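Local atomic coordinates of putative alpha-L-fucosidase (Bacteroides thetaiotaomicron, PDB entry 4H41), a protein that probably hydrolyses alpha-L-fucosyl linkages of host glycans, as a putative fucosidase built on a TIM barrel. Residues F116-Y121 against F157-S163; F38-H44 against I72-Y78; N29-I34 against L297-K301. All coordinates share one frame; numbering follows the deposited sequence.

Contact 1: F116-Y121 against F157-S163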
# COMPACT_ATOMS: atom_id res chain seq x y z
N PHE B 116 -23.63 15.42 13.92
CA PHE B 116 -22.26 15.75 13.58
C PHE B 116 -21.52 16.15 14.86
O PHE B 116 -22.02 17.00 15.61
CB PHE B 116 -22.21 16.89 12.54
CG PHE B 116 -20.83 17.43 12.27
CD1 PHE B 116 -20.35 18.52 12.97
CD2 PHE B 116 -20.03 16.87 11.29
CE1 PHE B 116 -19.11 19.07 12.66
CE2 PHE B 116 -18.76 17.39 11.03
CZ PHE B 116 -18.34 18.52 11.67
N TYR B 117 -20.34 15.56 15.09
CA TYR B 117 -19.43 15.91 16.18
C TYR B 117 -18.22 16.64 15.59
O TYR B 117 -17.60 16.14 14.66
CB TYR B 117 -18.95 14.70 16.97
CG TYR B 117 -19.92 14.17 17.98
CD1 TYR B 117 -21.16 13.67 17.60
CD2 TYR B 117 -19.57 14.07 19.33
CE1 TYR B 117 -22.04 13.13 18.54
CE2 TYR B 117 -20.44 13.54 20.27
CZ TYR B 117 -21.66 13.03 19.86
OH TYR B 117 -22.52 12.48 20.77
N PHE B 118 -17.85 17.76 16.19
CA PHE B 118 -16.74 18.61 15.77
C PHE B 118 -15.47 18.23 16.50
O PHE B 118 -15.40 18.35 17.71
CB PHE B 118 -17.11 20.08 16.06
CG PHE B 118 -16.04 21.04 15.59
CD1 PHE B 118 -16.03 21.50 14.28
CD2 PHE B 118 -15.02 21.44 16.44
CE1 PHE B 118 -15.05 22.38 13.85
CE2 PHE B 118 -14.04 22.35 16.01
CZ PHE B 118 -14.08 22.82 14.73
N GLY B 119 -14.46 17.78 15.77
CA GLY B 119 -13.16 17.46 16.36
C GLY B 119 -12.34 18.70 16.61
O GLY B 119 -12.18 19.55 15.72
N LEU B 120 -11.72 18.78 17.79
CA LEU B 120 -10.91 19.94 18.12
C LEU B 120 -9.63 19.99 17.30
O LEU B 120 -9.18 19.01 16.71
CB LEU B 120 -10.60 19.97 19.64
CG LEU B 120 -11.81 20.10 20.56
CD1 LEU B 120 -11.38 20.33 21.99
CD2 LEU B 120 -12.75 21.26 20.09
N TYR B 121 -9.04 21.19 17.27
CA TYR B 121 -7.84 21.47 16.52
C TYR B 121 -6.63 20.77 17.16
O TYR B 121 -6.49 20.78 18.38
CB TYR B 121 -7.64 22.99 16.43
CG TYR B 121 -6.34 23.41 15.78
CD1 TYR B 121 -6.12 23.19 14.43
CD2 TYR B 121 -5.32 23.97 16.53
CE1 TYR B 121 -4.91 23.55 13.83
CE2 TYR B 121 -4.11 24.32 15.95
CZ TYR B 121 -3.89 24.09 14.60
OH TYR B 121 -2.66 24.41 14.10
N PHE B 157 -25.25 20.13 14.19
CA PHE B 157 -24.10 20.26 15.10
C PHE B 157 -24.51 19.70 16.46
O PHE B 157 -25.24 20.36 17.21
CB PHE B 157 -23.66 21.73 15.20
CG PHE B 157 -22.27 21.91 15.78
CD1 PHE B 157 -22.03 21.65 17.13
CD2 PHE B 157 -21.24 22.44 15.02
CE1 PHE B 157 -20.75 21.83 17.67
CE2 PHE B 157 -19.98 22.66 15.58
CZ PHE B 157 -19.74 22.36 16.90
N GLY B 158 -24.07 18.49 16.78
CA GLY B 158 -24.54 17.78 17.95
C GLY B 158 -23.58 17.38 19.03
O GLY B 158 -23.99 16.73 19.98
N GLY B 159 -22.32 17.71 18.86
CA GLY B 159 -21.32 17.29 19.82
C GLY B 159 -19.92 17.69 19.48
O GLY B 159 -19.67 18.26 18.42
N TRP B 160 -19.02 17.39 20.40
CA TRP B 160 -17.61 17.73 20.32
C TRP B 160 -16.75 16.51 20.53
O TRP B 160 -17.01 15.71 21.42
CB TRP B 160 -17.26 18.75 21.41
CG TRP B 160 -18.13 19.97 21.40
CD1 TRP B 160 -19.30 20.15 22.06
CD2 TRP B 160 -17.86 21.20 20.71
NE1 TRP B 160 -19.73 21.45 21.91
CE2 TRP B 160 -18.88 22.11 21.06
CE3 TRP B 160 -16.84 21.64 19.84
CZ2 TRP B 160 -18.93 23.42 20.57
CZ3 TRP B 160 -16.86 22.96 19.40
CH2 TRP B 160 -17.90 23.84 19.76
N TYR B 161 -15.70 16.38 19.74
CA TYR B 161 -14.73 15.31 19.89
C TYR B 161 -13.44 15.96 20.36
O TYR B 161 -12.88 16.81 19.66
CB TYR B 161 -14.56 14.52 18.58
CG TYR B 161 -13.35 13.62 18.63
CD1 TYR B 161 -13.24 12.62 19.60
CD2 TYR B 161 -12.29 13.81 17.77
CE1 TYR B 161 -12.11 11.82 19.68
CE2 TYR B 161 -11.16 12.98 17.81
CZ TYR B 161 -11.06 12.01 18.80
OH TYR B 161 -9.95 11.24 18.94
N ILE B 162 -12.98 15.59 21.55
CA ILE B 162 -11.73 16.12 22.13
C ILE B 162 -10.62 15.25 21.57
O ILE B 162 -10.44 14.10 21.98
CB ILE B 162 -11.84 16.16 23.67
CG1 ILE B 162 -13.02 17.06 24.11
CG2 ILE B 162 -10.52 16.65 24.29
CD1 ILE B 162 -13.49 16.81 25.48
N SER B 163 -9.96 15.77 20.52
CA SER B 163 -9.06 15.02 19.65
C SER B 163 -7.64 14.77 20.17
O SER B 163 -6.89 14.05 19.49
CB SER B 163 -8.99 15.70 18.28
OG SER B 163 -8.59 17.05 18.45
O HOH W 1 -6.29 18.30 19.81

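Contact 2: F38-H44 against I72-Y78. With 1PE (pentaethylene glycol), chain N.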
# COMPACT_ATOMS: atom_id res chain seq x y z
N PHE B 38 -15.84 8.10 12.28
CA PHE B 38 -15.02 9.26 12.05
C PHE B 38 -15.08 9.59 10.59
O PHE B 38 -15.37 8.73 9.73
CB PHE B 38 -13.58 9.06 12.47
CG PHE B 38 -13.43 9.05 13.97
CD1 PHE B 38 -13.33 10.24 14.68
CD2 PHE B 38 -13.44 7.86 14.67
CE1 PHE B 38 -13.16 10.23 16.06
CE2 PHE B 38 -13.28 7.85 16.07
CZ PHE B 38 -13.17 9.03 16.76
N LEU B 39 -14.80 10.84 10.31
CA LEU B 39 -14.58 11.43 9.00
C LEU B 39 -13.14 11.84 9.09
O LEU B 39 -12.84 12.76 9.85
CB LEU B 39 -15.53 12.62 8.76
CG LEU B 39 -17.01 12.39 8.94
CD1 LEU B 39 -17.74 13.71 9.02
CD2 LEU B 39 -17.56 11.53 7.85
N ASP B 40 -12.22 11.20 8.35
CA ASP B 40 -10.80 11.39 8.54
C ASP B 40 -10.26 12.65 7.89
O ASP B 40 -9.49 12.61 6.93
CB ASP B 40 -10.03 10.17 8.04
CG ASP B 40 -8.56 10.19 8.44
OD1 ASP B 40 -8.24 10.73 9.52
OD2 ASP B 40 -7.74 9.66 7.67
N GLU B 41 -10.64 13.79 8.46
CA GLU B 41 -10.19 15.12 8.10
C GLU B 41 -9.87 15.88 9.39
O GLU B 41 -10.75 15.90 10.21
CB GLU B 41 -11.31 15.88 7.35
CG GLU B 41 -11.67 15.27 6.02
CD GLU B 41 -10.71 15.52 4.88
OE1 GLU B 41 -9.73 16.29 5.06
OE2 GLU B 41 -10.98 14.95 3.80
N ILE B 42 -8.70 16.51 9.58
CA ILE B 42 -7.50 16.39 8.78
C ILE B 42 -6.80 15.11 9.18
O ILE B 42 -6.50 14.93 10.35
CB ILE B 42 -6.54 17.60 8.96
CG1 ILE B 42 -7.19 18.93 8.53
CG2 ILE B 42 -5.24 17.34 8.21
CD1 ILE B 42 -7.64 19.03 7.05
N SER B 43 -6.49 14.24 8.23
CA SER B 43 -5.86 12.96 8.54
C SER B 43 -4.41 13.10 8.95
O SER B 43 -3.69 13.88 8.37
CB SER B 43 -5.91 12.05 7.32
OG SER B 43 -5.39 10.77 7.61
N HIS B 44 -3.99 12.32 9.93
CA HIS B 44 -2.58 12.26 10.27
C HIS B 44 -1.78 11.40 9.28
O HIS B 44 -0.59 11.66 9.07
CB HIS B 44 -2.38 11.61 11.64
CG HIS B 44 -2.67 12.49 12.82
ND1 HIS B 44 -2.92 11.94 14.06
CD2 HIS B 44 -2.67 13.84 12.94
CE1 HIS B 44 -3.10 12.97 14.88
NE2 HIS B 44 -2.93 14.12 14.25
N ILE B 72 -18.17 11.96 12.98
CA ILE B 72 -17.24 12.73 13.79
C ILE B 72 -16.08 13.20 12.95
O ILE B 72 -15.23 12.37 12.57
CB ILE B 72 -16.72 11.89 14.97
CG1 ILE B 72 -17.87 11.28 15.83
CG2 ILE B 72 -15.76 12.75 15.81
CD1 ILE B 72 -17.93 9.78 15.77
N MSE B 73 -15.97 14.52 12.73
CA MSE B 73 -14.83 15.06 11.96
C MSE B 73 -13.66 15.04 12.89
O MSE B 73 -13.71 15.68 13.92
CB MSE B 73 -15.14 16.46 11.44
CG MSE B 73 -14.17 16.86 10.34
SE MSE B 73 -14.47 18.72 9.84
CE MSE B 73 -14.02 19.45 11.47
N ILE B 74 -12.68 14.22 12.61
CA ILE B 74 -11.67 13.87 13.62
C ILE B 74 -10.83 15.03 14.15
O ILE B 74 -10.60 15.07 15.36
CB ILE B 74 -10.80 12.67 13.12
CG1 ILE B 74 -10.09 11.99 14.30
CG2 ILE B 74 -9.84 13.08 12.04
CD1 ILE B 74 -9.51 10.59 13.97
N ARG B 75 -10.41 15.99 13.33
CA ARG B 75 -9.68 17.16 13.82
C ARG B 75 -9.83 18.30 12.85
O ARG B 75 -9.51 18.20 11.65
CB ARG B 75 -8.21 16.86 14.14
CG ARG B 75 -7.37 16.35 12.99
CD ARG B 75 -6.06 15.78 13.48
NE ARG B 75 -6.22 14.57 14.30
CZ ARG B 75 -6.31 13.32 13.86
NH1 ARG B 75 -6.28 13.06 12.56
NH2 ARG B 75 -6.46 12.32 14.72
N SER B 76 -10.41 19.41 13.36
CA SER B 76 -10.74 20.56 12.55
C SER B 76 -9.53 21.22 11.90
O SER B 76 -9.67 21.94 10.91
CB SER B 76 -11.53 21.57 13.37
OG SER B 76 -10.86 21.96 14.55
N GLY B 77 -8.36 20.93 12.42
CA GLY B 77 -7.11 21.22 11.76
C GLY B 77 -5.99 20.38 12.32
O GLY B 77 -6.11 19.77 13.40
N TYR B 78 -4.93 20.31 11.58
CA TYR B 78 -3.72 19.61 11.99
C TYR B 78 -2.53 20.44 11.54
O TYR B 78 -2.30 20.57 10.33
CB TYR B 78 -3.69 18.19 11.45
CG TYR B 78 -2.41 17.48 11.82
CD1 TYR B 78 -1.97 17.44 13.15
CD2 TYR B 78 -1.60 16.93 10.85
CE1 TYR B 78 -0.76 16.83 13.48
CE2 TYR B 78 -0.39 16.31 11.17
CZ TYR B 78 0.03 16.28 12.49
OH TYR B 78 1.24 15.75 12.84
OH2 1PE N . -3.20 9.50 15.18
C12 1PE N . -1.88 9.14 14.78
C22 1PE N . -0.87 9.57 15.79
OH3 1PE N . 0.42 9.63 15.19
C13 1PE N . 2.22 11.20 15.38
C23 1PE N . 1.43 10.14 16.06
OH4 1PE N . 1.42 12.36 15.13
C14 1PE N . 1.85 12.37 12.72
C24 1PE N . 0.85 12.49 13.83
OH5 1PE N . 1.50 13.19 11.61
C15 1PE N . 3.06 14.40 10.22
C25 1PE N . 2.40 13.09 10.51
OH6 1PE N . 3.87 14.30 9.06
O HOH W 2 -6.13 10.50 11.10

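Contact 3: N29-I34 against L297-K301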
# COMPACT_ATOMS: atom_id res chain seq x y z
N ASN B 29 -25.57 -11.53 14.22
CA ASN B 29 -25.94 -10.32 14.99
C ASN B 29 -25.56 -10.46 16.44
O ASN B 29 -26.34 -10.14 17.32
CB ASN B 29 -27.46 -10.02 14.87
CG ASN B 29 -27.82 -8.67 15.44
OD1 ASN B 29 -26.97 -7.75 15.47
ND2 ASN B 29 -29.03 -8.53 15.95
N ASN B 30 -24.33 -10.86 16.71
CA ASN B 30 -23.88 -11.13 18.07
C ASN B 30 -22.77 -10.20 18.50
O ASN B 30 -22.08 -10.49 19.45
CB ASN B 30 -23.47 -12.61 18.13
CG ASN B 30 -23.13 -13.14 19.51
OD1 ASN B 30 -23.78 -12.81 20.49
ND2 ASN B 30 -22.19 -14.05 19.59
N GLY B 31 -22.70 -9.03 17.87
CA GLY B 31 -21.75 -7.98 18.22
C GLY B 31 -22.49 -6.65 18.24
O GLY B 31 -23.61 -6.52 17.77
N LEU B 32 -21.88 -5.68 18.78
CA LEU B 32 -22.45 -4.35 18.83
C LEU B 32 -22.34 -3.74 17.46
O LEU B 32 -21.24 -3.69 16.90
CB LEU B 32 -21.67 -3.56 19.88
CG LEU B 32 -22.08 -2.13 20.17
CD1 LEU B 32 -23.54 -2.02 20.52
CD2 LEU B 32 -21.25 -1.60 21.30
N LYS B 33 -23.44 -3.24 16.91
CA LYS B 33 -23.40 -2.65 15.58
C LYS B 33 -22.68 -1.33 15.63
O LYS B 33 -22.86 -0.56 16.60
CB LYS B 33 -24.80 -2.43 15.03
CG LYS B 33 -25.55 -3.74 14.76
CD LYS B 33 -27.01 -3.48 14.34
CE LYS B 33 -27.86 -4.73 14.35
NZ LYS B 33 -29.33 -4.43 14.37
N ILE B 34 -22.00 -0.98 14.52
CA ILE B 34 -21.32 0.32 14.36
C ILE B 34 -22.38 1.36 14.00
O ILE B 34 -23.08 1.21 12.99
CB ILE B 34 -20.18 0.21 13.30
CG1 ILE B 34 -19.03 -0.63 13.89
CG2 ILE B 34 -19.66 1.60 12.93
CD1 ILE B 34 -18.09 -1.14 12.89
N LEU B 297 -16.35 -6.52 17.92
CA LEU B 297 -17.72 -6.08 18.18
C LEU B 297 -18.44 -7.06 19.11
O LEU B 297 -19.29 -6.66 19.92
CB LEU B 297 -18.50 -5.89 16.87
CG LEU B 297 -17.94 -4.79 15.92
CD1 LEU B 297 -18.76 -4.75 14.64
CD2 LEU B 297 -17.96 -3.41 16.57
N GLU B 298 -18.10 -8.37 18.98
CA GLU B 298 -18.66 -9.40 19.85
C GLU B 298 -18.21 -9.16 21.31
O GLU B 298 -18.99 -9.30 22.23
CB GLU B 298 -18.30 -10.81 19.39
CG GLU B 298 -19.07 -11.20 18.14
CD GLU B 298 -18.69 -12.52 17.52
OE1 GLU B 298 -17.73 -13.17 18.00
OE2 GLU B 298 -19.34 -12.89 16.51
N ALA B 299 -16.94 -8.84 21.51
CA ALA B 299 -16.42 -8.55 22.85
C ALA B 299 -17.10 -7.30 23.44
O ALA B 299 -17.41 -7.27 24.63
CB ALA B 299 -14.93 -8.36 22.79
N ALA B 300 -17.32 -6.26 22.62
CA ALA B 300 -17.98 -5.04 23.12
C ALA B 300 -19.39 -5.34 23.59
O ALA B 300 -19.84 -4.83 24.62
CB ALA B 300 -18.01 -3.98 22.03
N LYS B 301 -20.12 -6.17 22.84
CA LYS B 301 -21.47 -6.57 23.22
C LYS B 301 -21.45 -7.41 24.51
O LYS B 301 -22.29 -7.20 25.38
CB LYS B 301 -22.18 -7.33 22.13
CG LYS B 301 -23.68 -7.46 22.39
CD LYS B 301 -24.44 -8.11 21.22
CE LYS B 301 -25.93 -8.07 21.41
NZ LYS B 301 -26.65 -8.65 20.21
O HOH W 3 -26.19 -7.03 18.02
O HOH W 4 -21.23 -11.06 21.97
O HOH W 5 -21.13 -14.87 16.95
O HOH W 6 -26.22 -11.42 20.96

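Contact 1: F116-Y121 against F157-S163
Phe116 pairs with Phe157, Phe118 with Trp160 and Gly119 with Tyr161 in a parallel ladder between the third and fourth strands of the eight-stranded TIM barrel, the strand axes 4.1 Å apart and crossing at 32°. Between the first two of these bridges one residue, Tyr117, faces two, Gly158 and Gly159, so strand 157-162 carries a beta bulge there, and Gly158 N donates to Phe116 O. Beyond it the ladder continues through Phe118 N to Gly159 O, Tyr161 N to Phe118 O (2.8 Å) and Leu120 N to Tyr161 O.

The Tyr117 ring lies over Gly159, whose CA stands 3.8 Å from the ring centroid in a CH-pi contact. A beta carbon on Gly159 would run into Tyr117 CE2. On the other face of the sheet, Phe118 touches two aromatic partners. Its CB meets the end of the Phe157 ring, with CZ 3.6 Å away, while its CD2 reaches Trp160 CZ3 at 3.8 Å, the planes of these two rings 81° apart. Helices 101-111 and 136-151 cover this side; Tyr117 and Tyr161 point into the barrel, where the Tyr161 hydroxyl is hydrogen-bonded to an unidentified molecule, probably from the crystallisation liquor.

Past the last bridge, Ser163 OG donates to Leu120 O at 2.7 Å from above the carbonyl plane. Its chi1 of 56°, with OG lodged between backbone N and carbonyl carbon, brings the hydroxyl there. A water donates both to this OG and to Tyr121 O, bridging the ends of the two segments.

The side-chain contact is therefore almost wholly nonpolar: four main-chain bonds tie the strands together, and a side-chain hydroxyl joins them directly only past the last bridge.

Contact 2: F38-H44 against I72-Y78
Phe38 and Ile72 pair within the beta-alpha-beta unit formed by strand 34-39, helix 53-65 and strand 70-73, the first two strands of the TIM barrel, and the contact runs on into the loops beyond. Leu39 N donates to Ile72 O at 2.8 Å. Leu39 O takes Ile74 N and, through the inverse gamma turn centred on Asp40, Glu41 N, the two donors arriving from opposite faces of its plane.

The peptide before Ile42 is cis, so its carbonyl and N-H both serve the main chain of Arg75: Arg75 N donates to Glu41 O at 3.1 Å, and Ile42 N to Arg75 O at 2.8 Å. Inside the barrel Phe38 CE1 touches Ile72 CG2 at 3.6 Å, with Ile74 CD1 over one face of the phenyl ring. Glu41 and Ile42 also meet Lys289 of the second subunit.

Arg75 bends at its third torsion (chi3 66°), which folds the guanidinium back over the loop. There NH1 donates in the guanidinium plane to Ile42 O at 2.9 Å, while a water links the same nitrogen to Asp40 OD1 and His44 N. One guanidinium face has Ile74 CG2 above it; the other stacks on the His44 imidazole, centres 3.5 Å apart and planes at 10°. His44 turns an edge to the face of Tyr78 (planes at 65°), and its NE2 is hydrogen-bonded to Asp122. A pentaethylene glycol, probably from the crystallisation liquor, lays its C24 over the imidazole face opposite Arg75, and its OH2 is hydrogen-bonded to His44 ND1 at 2.7 Å.

Contact 3: N29-I34 against L297-K301
Leu32 N donates to Leu297 O at 3.0 Å, a nearly straight bond (165° at the hydrogen) that arrives from above the carbonyl plane. The same oxygen accepts Lys301 N within the helix from the opposite face, so two N-H groups grip it. Lys301, its side chain extended, runs along the loop and gives a weak bond from NZ to Asn29 O at 3.3 Å. Waters reinforce this end: one joins Lys301 NZ to Asn30 OD1, and another connects Asn30 ND2 with Glu298 OE2, a carboxylate oxygen already salt-bridged to Arg294.

Gly31 brings its CA to 3.3 Å from Leu297 O, and a beta carbon pointing from it would strike Leu297 CB. Leu297 in turn lies against Leu32 O, with CD2 only 3.3 Å from that oxygen, which is buried and has no polar partner. The same CD2 meets Ile34 CG1 at 4.0 Å, the two side chains crossing at about a right angle. Farther along the helix, Leu32 CD2 touches Ala300 CB at 4.1 Å. Replacing Leu297 by an alanine would probably leave Ile34 without the leucine methyls that pack against it and open a gap beside the Leu32 carbonyl.

The loop thus packs against helix 290-302 as it leads into 34-39, the first strand of the TIM barrel, beside the last, 307-310. Tyr333 of helix 324-337 touches Leu297 and hydrogen-bonds Ile34 N, while Ala308 of strand 307-310 touches Leu32 and Leu297, and Thr310 touches Ile34.

Contacts 1 and 2 form one continuous piece of the barrel wall, their centres 10 Å apart: strands 70-73 and 115-119 are neighbours, and Tyr117 O lies 3.0 Å from Met73 N in a probable hydrogen bond. Contact 3 is more remote, its centre about 25 Å from each of the others, and its nearest atoms are about 13 Å from contact 1. It joins contact 2 through the chain itself, since 29-34 leads directly into strand 34-39. Unidentified ligand, probably from the crystallisation liquor, comes within about 3 Å (nearest atoms) of the Tyr161 side chain and about 4 Å of that of Ile74, which may mark a pocket in the barrel.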